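Local coordinates for lipoprotein, putative (Bacillus anthracis, PDB 4O4A) that is of unknown function, a putative lipoprotein that may bind lipid, at residues D156-Q159 and R160-E163. Sequence-based numbering, arbitrary orientation.
Sequences DLMQ and RIQE
I161 packs its CD1 methyl against the branch point of L157 and the selenium of M158, on the buried side of an amphipathic helix. I161 points CG1 anti to its carbonyl carbon (chi1 -73°), back toward the preceding turn, and its CD1 reaches both neighbours: L157 CG lies 4.1 Å from I161 CD1, and the selenium of M158, a selenomethionine, lies 4.1 Å from the same methyl. Branched leucine and isoleucine give this side compact bulk, while the flexible M158, bent at chi2 and chi3, curls its SE over to the isoleucine. Beneath the side chains runs the regular i to i+4 ladder of an alpha-helix, from R160 N to D156 O (3.0 Å) through to E163 N to Q159 O (2.9 Å).

R160 marks the border of the apolar side. Its long chain, bent at chi3, runs back along the helix and crosses L157 at about a right angle, with NH1 3.4 Å from L157 CD1 and the CA of L157 over one guanidinium face, offset toward its rim. NH1 forms a salt bridge with D68, and D156 OD2 one with K152, so the two opposite charges here are engaged separately, D156 OD2 standing 5.7 Å from R160 NH2.

The solvent side is looser. Q159 and E163 extend side by side in the same direction, with E163 OE1 3.9 Å from Q159 CG and their end planes nearly perpendicular; long polar chains suit such an exposed surface.

Helix 149-166 thus lies against a four-stranded sheet: L157 and I161 rest on strand 40-45, R160 touches strand 70-72, and M158 and Q162 meet strand 104-114.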
loop_
_atom_site.group_PDB
_atom_site.type_symbol
_atom_site.label_atom_id
_atom_site.label_comp_id
_atom_site.label_asym_id
_atom_site.label_seq_id
_atom_site.Cartn_x
_atom_site.Cartn_y
_atom_site.Cartn_z
ATOM N N ASP B 156 -4.945 -13.034 -16.925
ATOM C CA ASP B 156 -6.303 -12.660 -17.304
ATOM C C ASP B 156 -6.540 -12.781 -18.793
ATOM O O ASP B 156 -7.613 -13.196 -19.218
ATOM C CB ASP B 156 -6.625 -11.236 -16.850
ATOM C CG ASP B 156 -6.590 -11.075 -15.329
ATOM O OD1 ASP B 156 -6.765 -12.080 -14.599
ATOM O OD2 ASP B 156 -6.399 -9.934 -14.854
ATOM N N LEU B 157 -5.543 -12.436 -19.588
ATOM C CA LEU B 157 -5.683 -12.498 -21.038
ATOM C C LEU B 157 -5.857 -13.924 -21.517
ATOM O O LEU B 157 -6.654 -14.183 -22.413
ATOM C CB LEU B 157 -4.473 -11.872 -21.727
ATOM C CG LEU B 157 -4.471 -11.950 -23.257
ATOM C CD1 LEU B 157 -5.721 -11.319 -23.856
ATOM C CD2 LEU B 157 -3.226 -11.311 -23.833
HETATM N N MSE B 158 -5.110 -14.854 -20.930
HETATM C CA MSE B 158 -5.220 -16.257 -21.316
HETATM C C MSE B 158 -6.599 -16.767 -21.029
HETATM O O MSE B 158 -7.160 -17.532 -21.815
HETATM C CB MSE B 158 -4.181 -17.079 -20.596
HETATM C CG MSE B 158 -2.821 -16.807 -21.215
HETATM SE SE MSE B 158 -2.650 -17.246 -23.127
HETATM C CE MSE B 158 -3.366 -19.064 -23.000
ATOM N N GLN B 159 -7.170 -16.335 -19.916
ATOM C CA GLN B 159 -8.500 -16.747 -19.569
ATOM C C GLN B 159 -9.490 -16.190 -20.584
ATOM O O GLN B 159 -10.365 -16.922 -21.037
ATOM C CB GLN B 159 -8.855 -16.293 -18.160
ATOM C CG GLN B 159 -10.215 -16.766 -17.693
ATOM C CD GLN B 159 -10.400 -16.520 -16.230
ATOM O OE1 GLN B 159 -10.769 -17.426 -15.461
ATOM N NE2 GLN B 159 -10.094 -15.310 -15.814
ATOM N N ARG B 160 -9.369 -14.903 -20.922
ATOM C CA ARG B 160 -10.267 -14.298 -21.914
ATOM C C ARG B 160 -10.163 -15.041 -23.226
ATOM O O ARG B 160 -11.164 -15.224 -23.911
ATOM C CB ARG B 160 -10.061 -12.775 -22.143
ATOM C CG ARG B 160 -10.646 -11.905 -21.037
ATOM C CD ARG B 160 -10.774 -10.413 -21.418
ATOM N NE ARG B 160 -9.610 -9.829 -22.120
ATOM C CZ ARG B 160 -8.491 -9.396 -21.523
ATOM N NH1 ARG B 160 -7.514 -8.863 -22.255
ATOM N NH2 ARG B 160 -8.334 -9.499 -20.200
ATOM N N ILE B 161 -8.953 -15.475 -23.568
ATOM C CA ILE B 161 -8.724 -16.229 -24.796
ATOM C C ILE B 161 -9.431 -17.578 -24.763
ATOM O O ILE B 161 -10.216 -17.898 -25.650
ATOM C CB ILE B 161 -7.220 -16.445 -25.057
ATOM C CG1 ILE B 161 -6.575 -15.126 -25.497
ATOM C CG2 ILE B 161 -7.008 -17.486 -26.148
ATOM C CD1 ILE B 161 -5.076 -15.195 -25.678
ATOM N N GLN B 162 -9.152 -18.366 -23.736
ATOM C CA GLN B 162 -9.774 -19.672 -23.599
ATOM C C GLN B 162 -11.304 -19.584 -23.613
ATOM O O GLN B 162 -11.975 -20.361 -24.289
ATOM C CB GLN B 162 -9.217 -20.374 -22.357
ATOM C CG GLN B 162 -7.817 -20.951 -22.592
ATOM C CD GLN B 162 -7.812 -22.429 -22.976
ATOM O OE1 GLN B 162 -8.657 -23.208 -22.527
ATOM N NE2 GLN B 162 -6.820 -22.833 -23.756
ATOM N N GLU B 163 -11.837 -18.593 -22.923
ATOM C CA GLU B 163 -13.267 -18.391 -22.814
ATOM C C GLU B 163 -13.909 -17.915 -24.136
ATOM O O GLU B 163 -14.792 -18.576 -24.654
ATOM C CB GLU B 163 -13.469 -17.473 -21.589
ATOM C CG GLU B 163 -14.844 -16.950 -21.173
ATOM C CD GLU B 163 -14.808 -16.252 -19.802
ATOM O OE1 GLU B 163 -13.734 -16.214 -19.162
ATOM O OE2 GLU B 163 -15.858 -15.741 -19.349
#